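Local coordinates for glycosyl hydrolases family 2, sugar binding domain protein (Bacteroides uniformis str. 3978 T3 ii, PDB 6D1P), which is a gut bacterial beta-glucuronidase of glycoside hydrolase family 2 that probably hydrolyses O-glycosidic bonds to release glucuronic acid, at residues 324-329 with 615-620; 347-352 with 577-582; 597-602 with 607-612. All blocks are in the same frame, centred on the assembly; numbering follows the deposited sequence.

Contact 1 (324-329 with 615-620)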
loop_
_atom_site.group_PDB
_atom_site.type_symbol
_atom_site.label_atom_id
_atom_site.label_comp_id
_atom_site.label_asym_id
_atom_site.label_seq_id
_atom_site.Cartn_x
_atom_site.Cartn_y
_atom_site.Cartn_z
ATOM N N LEU A 324 -21.573 -39.349 17.587
ATOM C CA LEU A 324 -21.186 -38.930 16.255
ATOM C C LEU A 324 -20.837 -37.443 16.292
ATOM O O LEU A 324 -21.698 -36.603 16.552
ATOM C CB LEU A 324 -22.298 -39.224 15.258
ATOM C CG LEU A 324 -21.664 -39.179 13.864
ATOM C CD1 LEU A 324 -22.231 -40.272 12.988
ATOM C CD2 LEU A 324 -21.848 -37.812 13.219
ATOM N N LEU A 325 -19.571 -37.123 16.048
ATOM C CA LEU A 325 -19.124 -35.737 16.072
ATOM C C LEU A 325 -19.758 -34.967 14.916
ATOM O O LEU A 325 -19.637 -35.355 13.748
ATOM C CB LEU A 325 -17.596 -35.676 16.016
ATOM C CG LEU A 325 -16.975 -36.391 17.224
ATOM C CD1 LEU A 325 -15.477 -36.542 17.051
ATOM C CD2 LEU A 325 -17.284 -35.676 18.528
ATOM N N ARG A 326 -20.474 -33.906 15.248
ATOM C CA ARG A 326 -21.122 -33.062 14.249
ATOM C C ARG A 326 -20.291 -31.780 14.213
ATOM O O ARG A 326 -20.476 -30.871 15.026
ATOM C CB ARG A 326 -22.593 -32.835 14.600
ATOM C CG ARG A 326 -23.319 -34.141 15.044
ATOM C CD ARG A 326 -24.850 -33.972 15.326
ATOM N NE ARG A 326 -25.197 -32.941 16.331
ATOM C CZ ARG A 326 -25.370 -33.141 17.649
ATOM N NH1 ARG A 326 -25.227 -34.355 18.189
ATOM N NH2 ARG A 326 -25.679 -32.109 18.443
ATOM N N GLY A 327 -19.327 -31.732 13.298
ATOM C CA GLY A 327 -18.345 -30.665 13.345
ATOM C C GLY A 327 -18.392 -29.631 12.242
ATOM O O GLY A 327 -18.908 -29.883 11.148
ATOM N N THR A 328 -17.852 -28.452 12.533
ATOM C CA THR A 328 -17.611 -27.400 11.554
ATOM C C THR A 328 -16.191 -26.856 11.771
ATOM O O THR A 328 -15.437 -27.347 12.628
ATOM C CB THR A 328 -18.704 -26.310 11.658
ATOM O OG1 THR A 328 -18.760 -25.525 10.455
ATOM C CG2 THR A 328 -18.504 -25.399 12.863
ATOM N N HIS A 329 -15.805 -25.870 10.955
ATOM C CA HIS A 329 -14.624 -25.058 11.218
ATOM C C HIS A 329 -15.021 -23.587 11.232
ATOM O O HIS A 329 -16.091 -23.203 10.737
ATOM C CB HIS A 329 -13.511 -25.193 10.160
ATOM C CG HIS A 329 -13.063 -26.587 9.863
ATOM N ND1 HIS A 329 -13.842 -27.491 9.175
ATOM C CD2 HIS A 329 -11.870 -27.194 10.060
ATOM C CE1 HIS A 329 -13.166 -28.611 9.003
ATOM N NE2 HIS A 329 -11.965 -28.456 9.529
ATOM N N SER A 615 -31.729 -28.493 10.610
ATOM C CA SER A 615 -32.830 -29.437 10.609
ATOM C C SER A 615 -32.373 -30.846 10.971
ATOM O O SER A 615 -33.185 -31.634 11.463
ATOM C CB SER A 615 -33.510 -29.443 9.246
ATOM O OG SER A 615 -32.665 -30.002 8.272
ATOM N N TYR A 616 -31.095 -31.171 10.753
ATOM C CA TYR A 616 -30.562 -32.492 11.076
ATOM C C TYR A 616 -29.934 -32.555 12.457
ATOM O O TYR A 616 -29.929 -33.617 13.083
ATOM C CB TYR A 616 -29.502 -32.901 10.051
ATOM C CG TYR A 616 -29.988 -33.632 8.818
ATOM C CD1 TYR A 616 -30.102 -35.017 8.813
ATOM C CD2 TYR A 616 -30.284 -32.948 7.644
ATOM C CE1 TYR A 616 -30.525 -35.703 7.682
ATOM C CE2 TYR A 616 -30.708 -33.627 6.503
ATOM C CZ TYR A 616 -30.821 -35.011 6.532
ATOM O OH TYR A 616 -31.228 -35.717 5.414
ATOM N N TRP A 617 -29.414 -31.444 12.957
ATOM C CA TRP A 617 -28.560 -31.482 14.134
ATOM C C TRP A 617 -29.171 -30.838 15.357
ATOM O O TRP A 617 -28.835 -31.228 16.480
ATOM C CB TRP A 617 -27.216 -30.784 13.843
ATOM C CG TRP A 617 -26.291 -31.564 12.971
ATOM C CD1 TRP A 617 -26.506 -32.812 12.436
ATOM C CD2 TRP A 617 -24.979 -31.169 12.551
ATOM N NE1 TRP A 617 -25.407 -33.210 11.704
ATOM C CE2 TRP A 617 -24.457 -32.222 11.759
ATOM C CE3 TRP A 617 -24.191 -30.030 12.770
ATOM C CZ2 TRP A 617 -23.189 -32.159 11.174
ATOM C CZ3 TRP A 617 -22.914 -29.972 12.179
ATOM C CH2 TRP A 617 -22.436 -31.030 11.398
ATOM N N SER A 618 -30.012 -29.833 15.170
ATOM C CA SER A 618 -30.553 -29.090 16.296
ATOM C C SER A 618 -31.675 -29.878 16.959
ATOM O O SER A 618 -32.493 -30.508 16.281
ATOM C CB SER A 618 -31.083 -27.736 15.835
ATOM O OG SER A 618 -31.500 -26.980 16.951
ATOM N N SER A 619 -31.705 -29.835 18.295
ATOM C CA SER A 619 -32.837 -30.368 19.044
ATOM C C SER A 619 -33.989 -29.375 19.155
ATOM O O SER A 619 -35.090 -29.765 19.554
ATOM C CB SER A 619 -32.382 -30.819 20.439
ATOM O OG SER A 619 -31.440 -29.920 21.008
ATOM N N LYS A 620 -33.783 -28.120 18.775
ATOM C CA LYS A 620 -34.803 -27.098 18.944
ATOM C C LYS A 620 -35.715 -27.061 17.723
ATOM O O LYS A 620 -35.223 -26.879 16.597
ATOM C CB LYS A 620 -34.180 -25.730 19.154
ATOM C CG LYS A 620 -35.200 -24.720 19.612
ATOM C CD LYS A 620 -34.891 -23.295 19.230
ATOM C CE LYS A 620 -35.950 -22.393 19.851
ATOM N NZ LYS A 620 -35.802 -21.005 19.416
#

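Contact 2 (347-352 with 577-582). With NA (sodium ion), chain C.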
loop_
_atom_site.group_PDB
_atom_site.type_symbol
_atom_site.label_atom_id
_atom_site.label_comp_id
_atom_site.label_asym_id
_atom_site.label_seq_id
_atom_site.Cartn_x
_atom_site.Cartn_y
_atom_site.Cartn_z
ATOM N N ARG A 347 -18.967 -14.057 20.527
ATOM C CA ARG A 347 -20.166 -14.588 21.189
ATOM C C ARG A 347 -21.281 -14.834 20.189
ATOM O O ARG A 347 -21.873 -15.919 20.147
ATOM C CB ARG A 347 -20.667 -13.623 22.263
ATOM C CG ARG A 347 -19.941 -13.694 23.569
ATOM C CD ARG A 347 -20.876 -13.382 24.725
ATOM N NE ARG A 347 -20.440 -14.117 25.909
ATOM C CZ ARG A 347 -20.905 -15.310 26.272
ATOM N NH1 ARG A 347 -21.861 -15.916 25.567
ATOM N NH2 ARG A 347 -20.426 -15.885 27.363
ATOM N N THR A 348 -21.594 -13.819 19.392
ATOM C CA THR A 348 -22.653 -13.944 18.402
ATOM C C THR A 348 -22.420 -15.144 17.493
ATOM O O THR A 348 -23.346 -15.919 17.220
ATOM C CB THR A 348 -22.737 -12.654 17.581
ATOM O OG1 THR A 348 -23.165 -11.584 18.428
ATOM C CG2 THR A 348 -23.714 -12.820 16.427
ATOM N N GLU A 349 -21.175 -15.317 17.026
ATOM C CA GLU A 349 -20.891 -16.349 16.031
ATOM C C GLU A 349 -20.917 -17.736 16.652
ATOM O O GLU A 349 -21.514 -18.666 16.096
ATOM C CB GLU A 349 -19.543 -16.078 15.366
ATOM C CG GLU A 349 -19.007 -17.227 14.512
ATOM C CD GLU A 349 -17.585 -16.946 14.005
ATOM O OE1 GLU A 349 -17.058 -15.843 14.332
ATOM O OE2 GLU A 349 -16.997 -17.812 13.302
ATOM N N MET A 350 -20.267 -17.899 17.801
ATOM C CA MET A 350 -20.268 -19.205 18.457
ATOM C C MET A 350 -21.691 -19.637 18.814
ATOM O O MET A 350 -22.066 -20.798 18.596
ATOM C CB MET A 350 -19.359 -19.173 19.688
ATOM C CG MET A 350 -17.901 -18.823 19.374
ATOM S SD MET A 350 -17.192 -19.832 18.048
ATOM C CE MET A 350 -17.309 -21.468 18.760
ATOM N N GLN A 351 -22.520 -18.705 19.301
ATOM C CA GLN A 351 -23.932 -19.025 19.524
ATOM C C GLN A 351 -24.606 -19.481 18.238
ATOM O O GLN A 351 -25.378 -20.444 18.247
ATOM C CB GLN A 351 -24.681 -17.823 20.115
ATOM C CG GLN A 351 -24.851 -17.886 21.623
ATOM C CD GLN A 351 -25.517 -16.644 22.205
ATOM O OE1 GLN A 351 -26.635 -16.274 21.813
ATOM N NE2 GLN A 351 -24.832 -15.996 23.157
ATOM N N GLN A 352 -24.331 -18.805 17.125
ATOM C CA GLN A 352 -24.942 -19.201 15.863
ATOM C C GLN A 352 -24.566 -20.634 15.502
ATOM O O GLN A 352 -25.386 -21.393 14.961
ATOM C CB GLN A 352 -24.506 -18.236 14.762
ATOM C CG GLN A 352 -25.510 -18.020 13.636
ATOM C CD GLN A 352 -24.982 -17.021 12.591
ATOM O OE1 GLN A 352 -23.792 -16.716 12.569
ATOM N NE2 GLN A 352 -25.862 -16.524 11.728
ATOM N N THR A 577 -16.981 -24.942 5.472
ATOM C CA THR A 577 -16.658 -24.401 6.783
ATOM C C THR A 577 -17.902 -23.646 7.216
ATOM O O THR A 577 -18.876 -23.569 6.444
ATOM C CB THR A 577 -15.396 -23.454 6.743
ATOM O OG1 THR A 577 -15.042 -23.044 8.072
ATOM C CG2 THR A 577 -15.639 -22.221 5.866
ATOM N N PHE A 578 -17.907 -23.087 8.432
ATOM C CA PHE A 578 -19.134 -22.449 8.912
ATOM C C PHE A 578 -19.468 -21.200 8.103
ATOM O O PHE A 578 -20.616 -21.018 7.669
ATOM C CB PHE A 578 -19.022 -22.096 10.393
ATOM C CG PHE A 578 -20.243 -21.391 10.931
ATOM C CD1 PHE A 578 -21.472 -22.049 10.997
ATOM C CD2 PHE A 578 -20.169 -20.069 11.362
ATOM C CE1 PHE A 578 -22.620 -21.390 11.485
ATOM C CE2 PHE A 578 -21.290 -19.406 11.851
ATOM C CZ PHE A 578 -22.527 -20.058 11.908
ATOM N N LYS A 579 -18.469 -20.337 7.880
ATOM C CA LYS A 579 -18.672 -18.979 7.391
ATOM C C LYS A 579 -17.722 -18.662 6.240
ATOM O O LYS A 579 -16.527 -18.967 6.313
ATOM C CB LYS A 579 -18.466 -17.977 8.537
ATOM C CG LYS A 579 -18.904 -16.556 8.228
ATOM C CD LYS A 579 -18.953 -15.709 9.504
ATOM C CE LYS A 579 -17.527 -15.406 10.000
ATOM N NZ LYS A 579 -17.584 -15.190 11.459
ATOM N N ASP A 580 -18.266 -18.062 5.177
ATOM C CA ASP A 580 -17.452 -17.483 4.116
ATOM C C ASP A 580 -16.329 -16.660 4.719
ATOM O O ASP A 580 -16.556 -15.866 5.634
ATOM C CB ASP A 580 -18.310 -16.591 3.215
ATOM C CG ASP A 580 -19.237 -17.373 2.318
ATOM O OD1 ASP A 580 -19.253 -18.617 2.429
ATOM O OD2 ASP A 580 -19.955 -16.734 1.495
ATOM N N PHE A 581 -15.117 -16.844 4.210
ATOM C CA PHE A 581 -13.971 -16.133 4.754
ATOM C C PHE A 581 -13.045 -15.742 3.615
ATOM O O PHE A 581 -13.095 -16.312 2.521
ATOM C CB PHE A 581 -13.231 -16.988 5.786
ATOM C CG PHE A 581 -12.507 -18.145 5.176
ATOM C CD1 PHE A 581 -13.163 -19.347 4.961
ATOM C CD2 PHE A 581 -11.167 -18.021 4.776
ATOM C CE1 PHE A 581 -12.506 -20.415 4.381
ATOM C CE2 PHE A 581 -10.511 -19.078 4.195
ATOM C CZ PHE A 581 -11.172 -20.293 4.005
ATOM N N SER A 582 -12.206 -14.746 3.875
ATOM C CA SER A 582 -11.323 -14.243 2.833
ATOM C C SER A 582 -10.109 -15.149 2.643
ATOM O O SER A 582 -9.513 -15.640 3.610
ATOM C CB SER A 582 -10.837 -12.843 3.169
ATOM O OG SER A 582 -9.905 -12.388 2.185
HETATM NA NA NA C . -15.434 -15.600 8.033
HETATM O O HOH W 1 -15.127 -16.944 11.761
HETATM O O HOH W 2 -14.774 -17.958 9.414
#

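Contact 3 (597-602 with 607-612)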
loop_
_atom_site.group_PDB
_atom_site.type_symbol
_atom_site.label_atom_id
_atom_site.label_comp_id
_atom_site.label_asym_id
_atom_site.label_seq_id
_atom_site.Cartn_x
_atom_site.Cartn_y
_atom_site.Cartn_z
ATOM N N LYS A 597 -17.361 -21.494 0.947
ATOM C CA LYS A 597 -17.851 -22.771 1.454
ATOM C C LYS A 597 -18.586 -22.651 2.788
ATOM O O LYS A 597 -18.850 -23.680 3.424
ATOM C CB LYS A 597 -16.698 -23.750 1.592
ATOM C CG LYS A 597 -16.146 -24.239 0.270
ATOM C CD LYS A 597 -14.932 -25.161 0.518
ATOM C CE LYS A 597 -14.344 -25.676 -0.789
ATOM N NZ LYS A 597 -13.628 -24.630 -1.578
ATOM N N GLY A 598 -18.908 -21.435 3.234
ATOM C CA GLY A 598 -19.652 -21.285 4.463
ATOM C C GLY A 598 -21.113 -21.661 4.288
ATOM O O GLY A 598 -21.635 -21.745 3.179
ATOM N N VAL A 599 -21.799 -21.917 5.405
ATOM C CA VAL A 599 -23.257 -21.931 5.354
ATOM C C VAL A 599 -23.841 -20.594 5.780
ATOM O O VAL A 599 -25.073 -20.439 5.816
ATOM C CB VAL A 599 -23.868 -23.094 6.172
ATOM C CG1 VAL A 599 -23.663 -24.400 5.431
ATOM C CG2 VAL A 599 -23.264 -23.185 7.573
ATOM N N VAL A 600 -22.989 -19.617 6.093
ATOM C CA VAL A 600 -23.404 -18.244 6.347
ATOM C C VAL A 600 -22.384 -17.337 5.681
ATOM O O VAL A 600 -21.214 -17.704 5.511
ATOM C CB VAL A 600 -23.515 -17.891 7.857
ATOM C CG1 VAL A 600 -24.355 -18.920 8.634
ATOM C CG2 VAL A 600 -22.148 -17.747 8.477
ATOM N N GLN A 601 -22.839 -16.136 5.319
ATOM C CA GLN A 601 -22.005 -15.155 4.637
ATOM C C GLN A 601 -20.937 -14.627 5.583
ATOM O O GLN A 601 -20.973 -14.854 6.797
ATOM C CB GLN A 601 -22.855 -13.996 4.117
ATOM C CG GLN A 601 -23.721 -14.355 2.947
ATOM C CD GLN A 601 -24.414 -13.153 2.370
ATOM O OE1 GLN A 601 -23.784 -12.100 2.138
ATOM N NE2 GLN A 601 -25.723 -13.280 2.141
ATOM N N ARG A 602 -20.002 -13.865 5.020
ATOM C CA ARG A 602 -18.865 -13.403 5.806
ATOM C C ARG A 602 -19.276 -12.445 6.921
ATOM O O ARG A 602 -18.526 -12.298 7.893
ATOM C CB ARG A 602 -17.836 -12.757 4.884
ATOM C CG ARG A 602 -16.494 -12.498 5.529
ATOM C CD ARG A 602 -15.430 -12.238 4.481
ATOM N NE ARG A 602 -14.149 -12.029 5.116
ATOM C CZ ARG A 602 -13.513 -10.864 5.162
ATOM N NH1 ARG A 602 -14.021 -9.778 4.579
ATOM N NH2 ARG A 602 -12.351 -10.793 5.783
ATOM N N LYS A 607 -26.865 -18.429 4.954
ATOM C CA LYS A 607 -27.350 -19.032 3.724
ATOM C C LYS A 607 -28.440 -20.048 4.061
ATOM O O LYS A 607 -28.634 -20.423 5.216
ATOM C CB LYS A 607 -26.217 -19.734 2.964
ATOM C CG LYS A 607 -24.953 -18.903 2.737
ATOM C CD LYS A 607 -23.947 -19.678 1.898
ATOM C CE LYS A 607 -22.606 -18.944 1.804
ATOM N NZ LYS A 607 -21.486 -19.741 1.181
ATOM N N GLU A 608 -29.141 -20.518 3.037
ATOM C CA GLU A 608 -30.191 -21.497 3.294
ATOM C C GLU A 608 -29.636 -22.881 3.610
ATOM O O GLU A 608 -30.368 -23.723 4.150
ATOM C CB GLU A 608 -31.158 -21.530 2.109
ATOM C CG GLU A 608 -31.638 -20.110 1.751
ATOM C CD GLU A 608 -33.059 -20.052 1.216
ATOM O OE1 GLU A 608 -33.976 -20.717 1.791
ATOM O OE2 GLU A 608 -33.255 -19.347 0.208
ATOM N N SER A 609 -28.356 -23.120 3.346
ATOM C CA SER A 609 -27.737 -24.360 3.784
ATOM C C SER A 609 -27.566 -24.419 5.291
ATOM O O SER A 609 -27.445 -25.518 5.838
ATOM C CB SER A 609 -26.383 -24.522 3.121
ATOM O OG SER A 609 -25.639 -23.320 3.266
ATOM N N TYR A 610 -27.516 -23.267 5.976
ATOM C CA TYR A 610 -27.437 -23.283 7.436
ATOM C C TYR A 610 -28.607 -24.062 8.050
ATOM O O TYR A 610 -28.445 -24.695 9.097
ATOM C CB TYR A 610 -27.396 -21.845 7.970
ATOM C CG TYR A 610 -27.455 -21.708 9.494
ATOM C CD1 TYR A 610 -28.684 -21.615 10.165
ATOM C CD2 TYR A 610 -26.288 -21.643 10.259
ATOM C CE1 TYR A 610 -28.741 -21.475 11.566
ATOM C CE2 TYR A 610 -26.337 -21.514 11.657
ATOM C CZ TYR A 610 -27.574 -21.433 12.303
ATOM O OH TYR A 610 -27.625 -21.297 13.679
ATOM N N TYR A 611 -29.780 -24.037 7.400
ATOM C CA TYR A 611 -30.980 -24.701 7.909
ATOM C C TYR A 611 -30.999 -26.180 7.566
ATOM O O TYR A 611 -31.619 -26.972 8.288
ATOM C CB TYR A 611 -32.229 -24.005 7.356
ATOM C CG TYR A 611 -32.189 -22.528 7.693
ATOM C CD1 TYR A 611 -32.467 -22.103 8.986
ATOM C CD2 TYR A 611 -31.803 -21.571 6.752
ATOM C CE1 TYR A 611 -32.397 -20.782 9.334
ATOM C CE2 TYR A 611 -31.729 -20.214 7.104
ATOM C CZ TYR A 611 -32.024 -19.842 8.402
ATOM O OH TYR A 611 -31.973 -18.550 8.827
ATOM N N VAL A 612 -30.339 -26.573 6.475
ATOM C CA VAL A 612 -30.170 -27.994 6.212
ATOM C C VAL A 612 -29.459 -28.651 7.381
ATOM O O VAL A 612 -29.941 -29.646 7.935
ATOM C CB VAL A 612 -29.420 -28.215 4.894
ATOM C CG1 VAL A 612 -29.164 -29.683 4.701
ATOM C CG2 VAL A 612 -30.228 -27.632 3.741
#

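Contact 1 (324-329 with 615-620)
Trp-617 lays one face of its indole under the side chain of Arg-326, joining the end of helix 609-617 to strand 321-329 of the TIM barrel. This strand runs parallel to both 360-362 and 572-574, so it lies at the seam where the barrel closes. In the last turns of the helix, Ser-615 is held within the helix by a hydrogen bond from its OG to Val-612 O. The side chain of Tyr-616 ends away from the strand, bonding through its OH to Asp-558 OD2 and making a cation-pi contact with Arg-666. Trp-617 then faces the strand, its chi1 (-74°) setting the direction of the indole. Arg-326 CB sits above the centre of the six-membered ring, a CH-pi contact of 3.3 Å to that centroid. The two side chains run antiparallel alongside one another, and Arg-326 CD comes 3.5 Å from Trp-617 CD1 over the pyrrole part. A bend at chi3 (-56°) then turns the guanidinium, whose plane stands 65° from the ring. Arg-326 CZ stays 5.5 Å from the centroid of the Trp-617 five-membered ring, at most a weak cation-pi attraction, while Arg-326 NH2 bonds to Gly-357 O. Beyond the face contact, Trp-617 CH2 lies 3.7 Å from Gly-327 N, and Gly-327 O sits in plane at the ring edge. The indole also meets Phe-613 edge-to-face and touches Leu-561 of helix 550-564. The chain leaves the helix at Ser-618 in an ST turn, in which Lys-620 N donates to Ser-618 OG at 3.1 Å.

Contact 2 (347-352 with 577-582)
Glu-349 and Lys-579 meet in a buried salt bridge, OE1 to NZ 3.0 Å. Glu-349 reaches out extended, its CG anti to the backbone N (chi1 168°). Lys-579 also starts anti but bends at chi3 (72°), which swings its ammonium round to the carboxylate. Water 1 spans the pair, donating to Glu-349 OE2 and accepting from Lys-579 NZ at 3.0 Å. Both ends have further partners: Glu-349 OE1 pairs with Arg-330, and Lys-579 NZ bonds to His-334 ND1. OE1 is thus shared by two positive groups, which would probably favour the negative charge of the carboxylate. Phe-578 fills the space beside this polar group. Its CZ lies 3.6 Å from Gln-352 OE1, which approaches the ring edge near its plane, with amide and ring planes 72° apart; Gln-352 NE2 is taken by Gly-604 O. Glu-349 CG passes Phe-578 CE2 at 4.1 Å. Beyond Lys-579, Asp-580 O binds the sodium ion at 2.7 Å, together with water 2 and Asp-333. In the fold, segment 577-582 follows barrel strand 572-574 through a cis peptide before Thr-577. Helix 343-356 meets it on one side, adding Ile-353 and Met-356 against Phe-578, and packs Met-350 against helix 370-379.

Contact 3 (597-602 with 607-612)
Lys-607 runs back along the loop 597-602, and its ammonium NZ donates to Gly-598 O at 2.8 Å from above the carbonyl plane. Two more partners, the carboxylate of Asp-580 (OD1) and Ser-517 O, share NZ, so this buried group is held by three acceptors, one of them an acid that probably balances its charge. The extended chain beyond CG carries it there, while CB and CG pass close to Val-599 O. Val-599 O takes the Lys-607 backbone N at 2.8 Å, a bent bond with an N-H...O angle of 138°. Lys-607 O in turn accepts from Tyr-610 N. Asp-580 OD1 also accepts from Gly-598 N, so it bridges Gly-598 and Lys-607 from outside the two segments. Apolar contacts flank these bonds: Val-600 CG1 lies 3.7 Å from Tyr-610 CD2, and Val-599 CB 4.2 Å from Tyr-610 CB. Val-599 CG1 packs closely against a hydroxyl, 3.1 Å from Ser-609 OG. The Tyr-610 hydroxyl bonds to Gln-352 O. Lys-597 NZ is paired with Asp-516 and bonded to Tyr-487 OH. The loop between strand 594-595 and helix 609-617 of the TIM barrel thus folds back on the start of that helix, and Lys-597 closes the Asn-x-Lys sequence that in related beta-glucuronidases recognises the glucuronate carboxylate.

The three contacts lie in one TIM barrel, contacts 2 and 3 nested in the chain loop that contact 1 closes. The centre of contact 1 is 14 Å from those of both others, which are 10 Å apart. Segment 577-582 is the common ground: probable backbone hydrogen bonds join Phe-578 N to His-329 O of contact 1 (2.9 Å) and Phe-578 O to Val-599 N of contact 3 (2.7 Å). Gln-352 O and Tyr-610 OH, 2.6 Å apart, also link contacts 2 and 3. Helix 609-617 serves contacts 1 and 3. The sodium ion is about 7 Å from the Val-600 side chain; a glycerol, probably from the crystallisation liquor, lies about 5 Å from the Lys-597 side chain, consistent with a nearby substrate pocket.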